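Local coordinates for protein citrate lyase, subunit 1 (Methanosaeta concilii, PDB 6HXI) that probably works as one subunit of ATP citrate lyase, which uses ATP and coenzyme A to split citrate into acetyl-CoA and oxaloacetate, at residues Thr54-Pro60 / Leu72-Asp78; Asn31-Pro37 / Ser104-Pro110; His114-Tyr118 / Phe203-Gly207; Asp61-Gly65 / Pro237-Gly241. One frame throughout, in Å; residues are numbered along the deposited sequence.

Contact 1: Thr54-Pro60 / Leu72-Asp78; sequences TRLVVKP and LVLLDAD
A G1 beta bulge shapes this antiparallel strand pair: Asp76 and Ala77 together sit opposite Leu56, and the chain changes direction at Asp76. Leu56 N donates to Ala77 O at 2.8 Å, and Ala77 N returns a longer bond to Leu56 O. Asp76 has a positive phi (51°), as the first residue of a G1 bulge does. Further along, Val58 and Leu74 form a hydrogen-bonded pair, with Leu74 N 2.9 Å from Val58 O. Strand 74-75 is an outermost strand of a four-stranded antiparallel sheet in the ATP-grasp domain, and strand 56-60 is its neighbour. Strand 106-110 lies along the other side of 56-60. Arg55 grips the bulge from beside it. Its chain bends at chi2 and chi3, which curls the guanidinium back over the corner. Arg55 NE forms a salt bridge with Asp76 OD1 at 2.8 Å, the guanidinium and carboxylate planes 65° apart. Arg55 NH2 donates to Asp76 O at 2.8 Å; this oxygen lies in the guanidinium plane, but NH2 stands above the carbonyl plane, not on a lone pair. Asp78 OD1 sits over one guanidinium face, 2.8 Å from Arg55 NH1. It lies well off the guanidinium plane, so only charge links the two. Val58 CG1 lies alongside Leu74 CD2 at 3.7 Å, on the face covered by helix 79-89. On the Val57 side, Val57 CG1 meets Val73 CG1 at 3.8 Å, and Lys59 CB lies beside Val73 CG2. The Lys59 chain then leads away to Glu8 and Asp214.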
loop_
_atom_site.group_PDB
_atom_site.type_symbol
_atom_site.label_atom_id
_atom_site.label_comp_id
_atom_site.label_asym_id
_atom_site.label_seq_id
_atom_site.Cartn_x
_atom_site.Cartn_y
_atom_site.Cartn_z
ATOM N N THR C 54 41.558 63.400 -32.448
ATOM C CA THR C 54 42.690 62.601 -32.955
ATOM C C THR C 54 42.747 62.610 -34.492
ATOM O O THR C 54 41.711 62.805 -35.138
ATOM C CB THR C 54 42.603 61.155 -32.393
ATOM O OG1 THR C 54 42.300 61.203 -30.998
ATOM C CG2 THR C 54 43.882 60.342 -32.597
ATOM N N ARG C 55 43.960 62.417 -35.075
ATOM C CA ARG C 55 44.117 62.291 -36.527
ATOM C C ARG C 55 43.719 60.849 -36.867
ATOM O O ARG C 55 44.144 59.916 -36.185
ATOM C CB ARG C 55 45.538 62.637 -37.008
ATOM C CG ARG C 55 45.873 64.135 -36.973
ATOM C CD ARG C 55 44.866 65.054 -37.672
ATOM N NE ARG C 55 44.836 64.880 -39.126
ATOM C CZ ARG C 55 44.804 65.881 -40.002
ATOM N NH1 ARG C 55 44.803 67.142 -39.582
ATOM N NH2 ARG C 55 44.762 65.631 -41.304
ATOM N N LEU C 56 42.864 60.688 -37.878
ATOM C CA LEU C 56 42.253 59.418 -38.242
ATOM C C LEU C 56 42.729 58.756 -39.539
ATOM O O LEU C 56 43.480 59.336 -40.330
ATOM C CB LEU C 56 40.716 59.607 -38.313
ATOM C CG LEU C 56 40.030 60.331 -37.152
ATOM C CD1 LEU C 56 38.616 60.619 -37.485
ATOM C CD2 LEU C 56 40.087 59.525 -35.857
ATOM N N VAL C 57 42.288 57.487 -39.695
ATOM C CA VAL C 57 42.402 56.582 -40.839
ATOM C C VAL C 57 41.003 55.945 -40.990
ATOM O O VAL C 57 40.448 55.423 -40.018
ATOM C CB VAL C 57 43.511 55.493 -40.690
ATOM C CG1 VAL C 57 43.529 54.538 -41.879
ATOM C CG2 VAL C 57 44.884 56.117 -40.515
ATOM N N VAL C 58 40.434 56.016 -42.188
ATOM C CA VAL C 58 39.137 55.405 -42.453
ATOM C C VAL C 58 39.254 54.590 -43.757
ATOM O O VAL C 58 39.745 55.090 -44.772
ATOM C CB VAL C 58 37.918 56.380 -42.358
ATOM C CG1 VAL C 58 38.089 57.627 -43.215
ATOM C CG2 VAL C 58 36.590 55.681 -42.636
ATOM N N LYS C 59 38.907 53.298 -43.669
ATOM C CA LYS C 59 39.021 52.326 -44.755
ATOM C C LYS C 59 37.868 51.299 -44.738
ATOM O O LYS C 59 37.361 50.990 -43.653
ATOM C CB LYS C 59 40.392 51.610 -44.687
ATOM C CG LYS C 59 40.731 50.978 -43.331
ATOM C CD LYS C 59 42.194 50.595 -43.233
ATOM C CE LYS C 59 42.641 50.486 -41.802
ATOM N NZ LYS C 59 43.962 49.807 -41.677
ATOM N N PRO C 60 37.450 50.737 -45.909
ATOM C CA PRO C 60 36.370 49.733 -45.887
ATOM C C PRO C 60 36.789 48.405 -45.238
ATOM O O PRO C 60 37.880 47.896 -45.508
ATOM C CB PRO C 60 35.988 49.574 -47.364
ATOM C CG PRO C 60 37.194 49.978 -48.116
ATOM C CD PRO C 60 37.943 50.972 -47.286
ATOM N N LEU C 72 41.489 53.202 -51.625
ATOM C CA LEU C 72 40.317 53.376 -50.764
ATOM C C LEU C 72 40.634 53.796 -49.317
ATOM O O LEU C 72 39.747 54.313 -48.640
ATOM C CB LEU C 72 39.446 52.112 -50.786
ATOM C CG LEU C 72 38.530 51.982 -51.997
ATOM C CD1 LEU C 72 38.381 50.547 -52.407
ATOM C CD2 LEU C 72 37.169 52.597 -51.722
ATOM N N VAL C 73 41.885 53.598 -48.849
ATOM C CA VAL C 73 42.295 53.966 -47.489
ATOM C C VAL C 73 42.506 55.484 -47.401
ATOM O O VAL C 73 43.291 56.040 -48.177
ATOM C CB VAL C 73 43.547 53.182 -47.006
ATOM C CG1 VAL C 73 43.925 53.564 -45.577
ATOM C CG2 VAL C 73 43.339 51.675 -47.111
ATOM N N LEU C 74 41.808 56.149 -46.457
ATOM C CA LEU C 74 41.957 57.585 -46.220
ATOM C C LEU C 74 42.913 57.753 -45.036
ATOM O O LEU C 74 42.583 57.332 -43.926
ATOM C CB LEU C 74 40.593 58.252 -45.946
ATOM C CG LEU C 74 40.546 59.767 -46.164
ATOM C CD1 LEU C 74 40.139 60.103 -47.591
ATOM C CD2 LEU C 74 39.584 60.428 -45.206
ATOM N N LEU C 75 44.112 58.308 -45.288
ATOM C CA LEU C 75 45.155 58.486 -44.275
ATOM C C LEU C 75 45.298 59.925 -43.786
ATOM O O LEU C 75 45.225 60.862 -44.586
ATOM C CB LEU C 75 46.506 57.982 -44.800
ATOM C CG LEU C 75 46.639 56.489 -44.999
ATOM C CD1 LEU C 75 46.665 56.140 -46.476
ATOM C CD2 LEU C 75 47.875 55.968 -44.315
ATOM N N ASP C 76 45.545 60.085 -42.467
ATOM C CA ASP C 76 45.756 61.354 -41.746
ATOM C C ASP C 76 44.647 62.386 -42.023
ATOM O O ASP C 76 44.820 63.285 -42.853
ATOM C CB ASP C 76 47.173 61.911 -42.020
ATOM C CG ASP C 76 47.683 62.977 -41.063
ATOM O OD1 ASP C 76 46.983 63.271 -40.064
ATOM O OD2 ASP C 76 48.800 63.495 -41.294
ATOM N N ALA C 77 43.500 62.239 -41.331
ATOM C CA ALA C 77 42.351 63.126 -41.501
ATOM C C ALA C 77 41.662 63.538 -40.189
ATOM O O ALA C 77 41.917 62.959 -39.133
ATOM C CB ALA C 77 41.350 62.511 -42.466
ATOM N N ASP C 78 40.828 64.587 -40.269
ATOM C CA ASP C 78 40.044 65.134 -39.162
ATOM C C ASP C 78 38.747 64.338 -39.081
ATOM O O ASP C 78 38.366 63.718 -40.074
ATOM C CB ASP C 78 39.684 66.620 -39.439
ATOM C CG ASP C 78 40.829 67.559 -39.806
ATOM O OD1 ASP C 78 42.002 67.132 -39.725
ATOM O OD2 ASP C 78 40.550 68.725 -40.173
#

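Contact 2: Asn31-Pro37 / Ser104-Pro110; sequences NLALVGP and SYFLIEP
Ala33 and Val35 pair with Ile108 and Phe106 in antiparallel register, the strand directions 153° apart and the axes 4.7 Å from each other. Strand 33-35 is an outermost strand of the four-stranded antiparallel sheet of the ATP-grasp domain, and 106-110 is its inner neighbour. Ile108 N donates to Ala33 O at 2.7 Å, nearly along the C=O axis. Val35 N reaches Phe106 O at 2.8 Å. Leu34 and Leu107 form the non-hydrogen-bonded pair between them. The Val35 face is apolar and lies against helix 79-89. There CG2 of Val35 meets CD1 of Ile108 at 3.6 Å. On the other face, the Leu32 and Leu107 side chains cross near Tyr9, with Leu32 CD2 3.8 Å from Leu107 CD1. Tyr105 CG is anti to the carbonyl carbon (chi1 -64°), which sets the ring obliquely beside Gly36, with Tyr105 CD1 3.5 Å from Gly36 CA. Gly36 has no beta carbon, which would otherwise collide with the ring. Arg7 makes a cation-pi contact with the Tyr105 ring. A serine in place of Tyr105 would probably open a gap beside Gly36 and Pro37 and leave Arg7 without its aromatic partner. At the end of the pair, Pro37 CD stands 3.7 Å from Tyr105 CZ.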
loop_
_atom_site.group_PDB
_atom_site.type_symbol
_atom_site.label_atom_id
_atom_site.label_comp_id
_atom_site.label_asym_id
_atom_site.label_seq_id
_atom_site.Cartn_x
_atom_site.Cartn_y
_atom_site.Cartn_z
ATOM N N ASN C 31 41.135 51.931 -29.458
ATOM C CA ASN C 31 40.478 53.036 -30.187
ATOM C C ASN C 31 40.044 52.606 -31.582
ATOM O O ASN C 31 40.798 52.730 -32.552
ATOM C CB ASN C 31 41.329 54.320 -30.238
ATOM C CG ASN C 31 41.780 54.859 -28.905
ATOM O OD1 ASN C 31 42.973 54.964 -28.647
ATOM N ND2 ASN C 31 40.855 55.192 -28.016
ATOM N N LEU C 32 38.817 52.067 -31.666
ATOM C CA LEU C 32 38.224 51.554 -32.898
ATOM C C LEU C 32 36.742 51.929 -33.001
ATOM O O LEU C 32 36.011 51.919 -32.002
ATOM C CB LEU C 32 38.376 50.025 -32.960
ATOM C CG LEU C 32 39.788 49.443 -32.893
ATOM C CD1 LEU C 32 39.804 48.176 -32.094
ATOM C CD2 LEU C 32 40.351 49.202 -34.275
ATOM N N ALA C 33 36.307 52.247 -34.227
ATOM C CA ALA C 33 34.931 52.604 -34.538
ATOM C C ALA C 33 34.525 51.949 -35.861
ATOM O O ALA C 33 35.249 52.082 -36.854
ATOM C CB ALA C 33 34.794 54.123 -34.632
ATOM N N LEU C 34 33.391 51.222 -35.866
ATOM C CA LEU C 34 32.879 50.587 -37.078
ATOM C C LEU C 34 31.644 51.326 -37.568
ATOM O O LEU C 34 30.730 51.577 -36.782
ATOM C CB LEU C 34 32.577 49.082 -36.872
ATOM C CG LEU C 34 32.226 48.265 -38.142
ATOM C CD1 LEU C 34 33.465 48.012 -39.017
ATOM C CD2 LEU C 34 31.553 46.971 -37.788
ATOM N N VAL C 35 31.608 51.649 -38.873
ATOM C CA VAL C 35 30.503 52.368 -39.507
ATOM C C VAL C 35 29.769 51.479 -40.523
ATOM O O VAL C 35 30.283 51.228 -41.619
ATOM C CB VAL C 35 30.961 53.732 -40.100
ATOM C CG1 VAL C 35 29.822 54.449 -40.821
ATOM C CG2 VAL C 35 31.538 54.627 -39.012
ATOM N N GLY C 36 28.579 51.016 -40.123
ATOM C CA GLY C 36 27.689 50.194 -40.935
ATOM C C GLY C 36 26.646 51.022 -41.667
ATOM O O GLY C 36 26.697 52.256 -41.602
ATOM N N PRO C 37 25.668 50.395 -42.368
ATOM C CA PRO C 37 24.649 51.196 -43.074
ATOM C C PRO C 37 23.734 51.986 -42.137
ATOM O O PRO C 37 23.584 53.197 -42.323
ATOM C CB PRO C 37 23.873 50.166 -43.909
ATOM C CG PRO C 37 24.638 48.895 -43.811
ATOM C CD PRO C 37 25.440 48.948 -42.555
ATOM N N SER C 104 29.629 49.038 -47.546
ATOM C CA SER C 104 28.696 49.245 -46.424
ATOM C C SER C 104 29.341 49.325 -45.033
ATOM O O SER C 104 28.726 49.884 -44.122
ATOM C CB SER C 104 27.604 48.179 -46.430
ATOM O OG SER C 104 26.808 48.260 -47.600
ATOM N N TYR C 105 30.551 48.753 -44.858
ATOM C CA TYR C 105 31.245 48.754 -43.565
ATOM C C TYR C 105 32.614 49.400 -43.646
ATOM O O TYR C 105 33.398 49.071 -44.538
ATOM C CB TYR C 105 31.293 47.349 -42.948
ATOM C CG TYR C 105 29.915 46.819 -42.606
ATOM C CD1 TYR C 105 29.327 47.093 -41.375
ATOM C CD2 TYR C 105 29.193 46.049 -43.517
ATOM C CE1 TYR C 105 28.046 46.633 -41.065
ATOM C CE2 TYR C 105 27.911 45.589 -43.222
ATOM C CZ TYR C 105 27.343 45.876 -41.991
ATOM O OH TYR C 105 26.090 45.396 -41.685
ATOM N N PHE C 106 32.879 50.350 -42.732
ATOM C CA PHE C 106 34.124 51.127 -42.684
ATOM C C PHE C 106 34.713 51.199 -41.286
ATOM O O PHE C 106 33.989 51.441 -40.313
ATOM C CB PHE C 106 33.900 52.566 -43.211
ATOM C CG PHE C 106 33.396 52.650 -44.632
ATOM C CD1 PHE C 106 32.032 52.614 -44.907
ATOM C CD2 PHE C 106 34.282 52.762 -45.695
ATOM C CE1 PHE C 106 31.566 52.657 -46.223
ATOM C CE2 PHE C 106 33.818 52.810 -47.010
ATOM C CZ PHE C 106 32.462 52.763 -47.264
ATOM N N LEU C 107 36.033 51.028 -41.191
ATOM C CA LEU C 107 36.716 51.106 -39.909
ATOM C C LEU C 107 37.375 52.479 -39.724
ATOM O O LEU C 107 38.054 52.970 -40.631
ATOM C CB LEU C 107 37.748 49.962 -39.768
ATOM C CG LEU C 107 38.734 50.021 -38.579
ATOM C CD1 LEU C 107 38.048 49.719 -37.237
ATOM C CD2 LEU C 107 39.909 49.107 -38.802
ATOM N N ILE C 108 37.160 53.087 -38.542
ATOM C CA ILE C 108 37.797 54.351 -38.151
ATOM C C ILE C 108 38.743 54.082 -36.978
ATOM O O ILE C 108 38.363 53.468 -35.974
ATOM C CB ILE C 108 36.857 55.575 -37.917
ATOM C CG1 ILE C 108 35.723 55.631 -38.966
ATOM C CG2 ILE C 108 37.677 56.892 -37.921
ATOM C CD1 ILE C 108 34.556 56.498 -38.580
ATOM N N GLU C 109 39.990 54.508 -37.141
ATOM C CA GLU C 109 41.019 54.337 -36.125
ATOM C C GLU C 109 42.051 55.494 -36.130
ATOM O O GLU C 109 42.167 56.182 -37.148
ATOM C CB GLU C 109 41.704 52.970 -36.292
ATOM C CG GLU C 109 42.547 52.817 -37.548
ATOM C CD GLU C 109 43.296 51.504 -37.662
ATOM O OE1 GLU C 109 43.337 50.745 -36.666
ATOM O OE2 GLU C 109 43.861 51.241 -38.747
ATOM N N PRO C 110 42.827 55.701 -35.033
ATOM C CA PRO C 110 43.842 56.773 -35.051
ATOM C C PRO C 110 44.984 56.520 -36.040
ATOM O O PRO C 110 45.371 55.371 -36.261
ATOM C CB PRO C 110 44.359 56.802 -33.608
ATOM C CG PRO C 110 44.074 55.458 -33.062
ATOM C CD PRO C 110 42.822 54.986 -33.735
#

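Contact 3: His114-Tyr118 / Phe203-Gly207; sequences HKEEY and FTFSG
Tyr118, Phe203 and Thr204 form the tight part of this contact, while partly exposed His114 and Glu116 lie on its looser side. The tight part is held first by backbone. Phe203 N donates to Tyr118 O at 2.8 Å, and Tyr118 N donates to Phe203 O in a nearly straight bond of 168°. Phe203 CG sits between its backbone N and carbonyl carbon (chi1 74°), which folds the ring toward Tyr118. Tyr118 CB then lies over the face of the Phe203 ring as a CH-pi contact, 3.8 Å from that ring's centroid. The Tyr118 ring presents its edge to the same ring in an offset edge-to-face pair, planes 77° apart. Tyr118 CE2 also meets the edge of Phe205 at CE2, 3.5 Å away. These residues join the start of strand 118-125 to strand 195-206, neighbours in the six-stranded antiparallel sheet of the ATP-grasp domain. Helix 173-192 packs on Phe203 and Phe205. An alanine at Phe203 is likely to leave Tyr118 CB without the ring face it rests on and open a gap toward that helix. Buried Thr204 is also closely held: Thr204 OG1 donates to Glu116 O at 2.9 Å, and Thr204 CG2 touches His114 CB at 3.4 Å. At His114 and Glu116 themselves there is no strand pairing. His114 NE2 donates to Glu117 OE2 on the anti side of the carboxylate, a bond within the loop.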
loop_
_atom_site.group_PDB
_atom_site.type_symbol
_atom_site.label_atom_id
_atom_site.label_comp_id
_atom_site.label_asym_id
_atom_site.label_seq_id
_atom_site.Cartn_x
_atom_site.Cartn_y
_atom_site.Cartn_z
ATOM N N HIS C 114 54.539 56.413 -38.538
ATOM C CA HIS C 114 55.526 55.340 -38.394
ATOM C C HIS C 114 56.698 55.391 -39.366
ATOM O O HIS C 114 56.611 56.040 -40.416
ATOM C CB HIS C 114 54.799 53.996 -38.572
ATOM C CG HIS C 114 54.205 53.801 -39.937
ATOM N ND1 HIS C 114 53.000 54.392 -40.294
ATOM C CD2 HIS C 114 54.675 53.097 -40.991
ATOM C CE1 HIS C 114 52.786 54.038 -41.550
ATOM N NE2 HIS C 114 53.760 53.249 -42.008
ATOM N N LYS C 115 57.754 54.609 -39.045
ATOM C CA LYS C 115 58.946 54.420 -39.866
ATOM C C LYS C 115 59.011 52.941 -40.262
ATOM O O LYS C 115 58.928 52.625 -41.451
ATOM C CB LYS C 115 60.222 54.859 -39.112
ATOM C CG LYS C 115 61.493 54.893 -39.973
ATOM C CD LYS C 115 62.453 53.729 -39.647
ATOM C CE LYS C 115 63.712 53.708 -40.487
ATOM N NZ LYS C 115 63.446 53.313 -41.897
ATOM N N GLU C 116 59.126 52.043 -39.262
ATOM C CA GLU C 116 59.221 50.595 -39.466
ATOM C C GLU C 116 57.909 49.986 -39.920
ATOM O O GLU C 116 56.836 50.418 -39.497
ATOM C CB GLU C 116 59.702 49.876 -38.188
ATOM C CG GLU C 116 61.161 50.125 -37.831
ATOM C CD GLU C 116 61.447 51.288 -36.897
ATOM O OE1 GLU C 116 62.614 51.742 -36.871
ATOM O OE2 GLU C 116 60.523 51.730 -36.174
ATOM N N GLU C 117 58.001 48.971 -40.777
ATOM C CA GLU C 117 56.852 48.214 -41.256
ATOM C C GLU C 117 57.250 46.739 -41.267
ATOM O O GLU C 117 57.974 46.303 -42.166
ATOM C CB GLU C 117 56.381 48.697 -42.641
ATOM C CG GLU C 117 55.421 49.877 -42.589
ATOM C CD GLU C 117 54.623 50.202 -43.844
ATOM O OE1 GLU C 117 54.897 49.625 -44.922
ATOM O OE2 GLU C 117 53.704 51.044 -43.739
ATOM N N TYR C 118 56.856 45.999 -40.219
ATOM C CA TYR C 118 57.160 44.569 -40.108
ATOM C C TYR C 118 55.901 43.736 -40.333
ATOM O O TYR C 118 54.794 44.183 -40.027
ATOM C CB TYR C 118 57.828 44.202 -38.760
ATOM C CG TYR C 118 59.076 44.985 -38.382
ATOM C CD1 TYR C 118 59.971 45.428 -39.355
ATOM C CD2 TYR C 118 59.392 45.227 -37.048
ATOM C CE1 TYR C 118 61.116 46.147 -39.012
ATOM C CE2 TYR C 118 60.537 45.942 -36.692
ATOM C CZ TYR C 118 61.396 46.404 -37.677
ATOM O OH TYR C 118 62.527 47.110 -37.325
ATOM N N PHE C 203 52.828 45.841 -38.957
ATOM C CA PHE C 203 52.818 46.237 -37.558
ATOM C C PHE C 203 53.988 47.214 -37.349
ATOM O O PHE C 203 54.904 47.240 -38.168
ATOM C CB PHE C 203 52.817 45.050 -36.576
ATOM C CG PHE C 203 54.078 44.247 -36.357
ATOM C CD1 PHE C 203 54.976 44.592 -35.351
ATOM C CD2 PHE C 203 54.299 43.068 -37.058
ATOM C CE1 PHE C 203 56.117 43.820 -35.112
ATOM C CE2 PHE C 203 55.441 42.292 -36.815
ATOM C CZ PHE C 203 56.339 42.673 -35.840
ATOM N N THR C 204 53.915 48.075 -36.317
ATOM C CA THR C 204 54.952 49.064 -36.013
ATOM C C THR C 204 55.141 49.250 -34.500
ATOM O O THR C 204 54.499 48.580 -33.684
ATOM C CB THR C 204 54.685 50.414 -36.747
ATOM O OG1 THR C 204 54.329 50.177 -38.110
ATOM C CG2 THR C 204 55.889 51.365 -36.696
ATOM N N PHE C 205 56.039 50.188 -34.149
ATOM C CA PHE C 205 56.400 50.594 -32.805
ATOM C C PHE C 205 55.920 52.005 -32.477
ATOM O O PHE C 205 55.967 52.900 -33.323
ATOM C CB PHE C 205 57.920 50.478 -32.610
ATOM C CG PHE C 205 58.390 49.048 -32.528
ATOM C CD1 PHE C 205 58.406 48.372 -31.313
ATOM C CD2 PHE C 205 58.804 48.369 -33.669
ATOM C CE1 PHE C 205 58.839 47.048 -31.236
ATOM C CE2 PHE C 205 59.224 47.038 -33.594
ATOM C CZ PHE C 205 59.236 46.387 -32.379
ATOM N N SER C 206 55.428 52.167 -31.242
ATOM C CA SER C 206 54.982 53.417 -30.629
ATOM C C SER C 206 55.822 53.468 -29.362
ATOM O O SER C 206 55.404 52.968 -28.313
ATOM C CB SER C 206 53.495 53.348 -30.292
ATOM O OG SER C 206 52.980 54.632 -29.979
ATOM N N GLY C 207 57.052 53.955 -29.515
ATOM C CA GLY C 207 58.046 53.973 -28.452
ATOM C C GLY C 207 58.583 52.568 -28.262
ATOM O O GLY C 207 59.186 52.006 -29.183
#

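Contact 4: Asp61-Gly65 / Pro237-Gly241; sequences DQLFG and PEPFG
Phe64 and Phe240 join two irregular loops of the chain. One loop follows strand 56-60 of the ATP-grasp sheet. The other follows strand 209-220 and leads to helix 246-256. No hydrogen bond crosses between the two segments, so the contact is one of packing. The aromatic part is an edge-to-face pair. The edge of Phe64 is turned to the face of Phe240, with centroids 4.8 Å apart and planes at 66°. Phe64 CZ reaches Phe240 CD1 at 3.5 Å. Phe240 CG is anti to the backbone N (chi1 173°), which carries the ring across toward the other loop. Val94 and Ile96 of strand 93-96 also pack on Phe240, and Ile96 touches Phe64 too. The aliphatic part is Leu63 on Pro237. Leu63 CD1 meets the Pro237 ring at CG, 3.9 Å away, the two side chains crossing at about a right angle. The Pro239 side chain points away from the 61-65 loop and packs on Ser270 of a neighbouring chain, succinyl-CoA ligase subunit alpha. The third part is an amide packed at a ring edge. The Gln62 amide is turned 81° from the Phe240 ring and is held mainly by Ser104 N, which donates to OE1, with a weak bond from NE2 to Arg102 O. These bonds place Gln62 NE2 near the ring edge, 4.2 Å from Phe240 CD1. The Gln62 backbone meets the same residue, with Gln62 O 3.6 Å from Phe240 CB.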
loop_
_atom_site.group_PDB
_atom_site.type_symbol
_atom_site.label_atom_id
_atom_site.label_comp_id
_atom_site.label_asym_id
_atom_site.label_seq_id
_atom_site.Cartn_x
_atom_site.Cartn_y
_atom_site.Cartn_z
ATOM N N ASP C 61 35.920 47.869 -44.357
ATOM C CA ASP C 61 36.135 46.631 -43.614
ATOM C C ASP C 61 35.148 45.552 -44.080
ATOM O O ASP C 61 34.288 45.114 -43.314
ATOM C CB ASP C 61 36.035 46.898 -42.096
ATOM C CG ASP C 61 36.742 45.880 -41.213
ATOM O OD1 ASP C 61 37.308 44.899 -41.761
ATOM O OD2 ASP C 61 36.733 46.063 -39.978
ATOM N N GLN C 62 35.278 45.123 -45.342
ATOM C CA GLN C 62 34.388 44.120 -45.929
ATOM C C GLN C 62 35.151 42.901 -46.475
ATOM O O GLN C 62 34.690 42.224 -47.404
ATOM C CB GLN C 62 33.468 44.765 -46.978
ATOM C CG GLN C 62 32.238 45.420 -46.365
ATOM C CD GLN C 62 31.459 46.224 -47.371
ATOM O OE1 GLN C 62 31.847 47.330 -47.746
ATOM N NE2 GLN C 62 30.328 45.693 -47.813
ATOM N N LEU C 63 36.297 42.592 -45.828
ATOM C CA LEU C 63 37.188 41.454 -46.109
ATOM C C LEU C 63 37.878 41.581 -47.485
ATOM O O LEU C 63 37.593 40.816 -48.412
ATOM C CB LEU C 63 36.474 40.078 -45.921
ATOM C CG LEU C 63 35.587 39.908 -44.663
ATOM C CD1 LEU C 63 34.697 38.699 -44.771
ATOM C CD2 LEU C 63 36.412 39.789 -43.415
ATOM N N PHE C 64 38.805 42.560 -47.589
ATOM C CA PHE C 64 39.565 42.880 -48.804
ATOM C C PHE C 64 41.071 42.543 -48.720
ATOM O O PHE C 64 41.460 41.639 -47.977
ATOM C CB PHE C 64 39.365 44.366 -49.178
ATOM C CG PHE C 64 37.983 44.777 -49.628
ATOM C CD1 PHE C 64 37.287 44.024 -50.566
ATOM C CD2 PHE C 64 37.416 45.969 -49.186
ATOM C CE1 PHE C 64 36.023 44.419 -51.000
ATOM C CE2 PHE C 64 36.153 46.366 -49.628
ATOM C CZ PHE C 64 35.460 45.581 -50.519
ATOM N N GLY C 65 41.882 43.262 -49.510
ATOM C CA GLY C 65 43.334 43.122 -49.583
ATOM C C GLY C 65 44.063 44.442 -49.421
ATOM O O GLY C 65 44.378 45.116 -50.403
ATOM N N PRO C 237 30.930 38.302 -40.547
ATOM C CA PRO C 237 30.343 39.054 -41.664
ATOM C C PRO C 237 30.146 38.203 -42.918
ATOM O O PRO C 237 30.798 37.172 -43.078
ATOM C CB PRO C 237 31.373 40.153 -41.911
ATOM C CG PRO C 237 32.678 39.553 -41.513
ATOM C CD PRO C 237 32.388 38.531 -40.442
ATOM N N GLU C 238 29.265 38.655 -43.825
ATOM C CA GLU C 238 29.057 37.971 -45.104
ATOM C C GLU C 238 30.194 38.406 -46.049
ATOM O O GLU C 238 30.687 39.531 -45.893
ATOM C CB GLU C 238 27.683 38.332 -45.718
ATOM C CG GLU C 238 26.482 37.739 -44.989
ATOM C CD GLU C 238 26.154 36.281 -45.257
ATOM O OE1 GLU C 238 25.070 36.012 -45.824
ATOM O OE2 GLU C 238 26.954 35.402 -44.859
ATOM N N PRO C 239 30.636 37.579 -47.033
ATOM C CA PRO C 239 31.685 38.055 -47.959
ATOM C C PRO C 239 31.203 39.240 -48.803
ATOM O O PRO C 239 29.989 39.435 -48.935
ATOM C CB PRO C 239 31.987 36.831 -48.824
ATOM C CG PRO C 239 30.785 35.994 -48.726
ATOM C CD PRO C 239 30.194 36.212 -47.379
ATOM N N PHE C 240 32.145 40.052 -49.332
ATOM C CA PHE C 240 31.829 41.233 -50.141
ATOM C C PHE C 240 30.903 40.896 -51.314
ATOM O O PHE C 240 31.099 39.884 -51.994
ATOM C CB PHE C 240 33.108 41.946 -50.620
ATOM C CG PHE C 240 32.888 43.077 -51.602
ATOM C CD1 PHE C 240 32.327 44.281 -51.188
ATOM C CD2 PHE C 240 33.246 42.940 -52.941
ATOM C CE1 PHE C 240 32.128 45.328 -52.095
ATOM C CE2 PHE C 240 33.038 43.985 -53.848
ATOM C CZ PHE C 240 32.483 45.171 -53.418
ATOM N N GLY C 241 29.887 41.733 -51.502
ATOM C CA GLY C 241 28.901 41.563 -52.558
ATOM C C GLY C 241 27.589 40.974 -52.073
ATOM O O GLY C 241 26.525 41.546 -52.347
#

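Contacts 1 and 2 share one sheet. Strands 56-60 and 106-110 are neighbours in it, and Lys59 O and Val57 N bond across to Leu107 N and Glu109 O. Contact 2 is the most buried of the four and relies on backbone bonds and apolar side chains. Contact 1 adds a charged cluster at the more exposed outer edge. Contact 3 belongs to the other, six-stranded sheet of the same domain and mixes a buried aromatic end with a more exposed polar loop. Contact 4 lies about 10 Å from the chain centre, yet most of its residues are partly exposed. It joins loops without hydrogen bonds, but Asp61 N and Gln62 OE1 tie it to Tyr105 O and Ser104 N of contact 2.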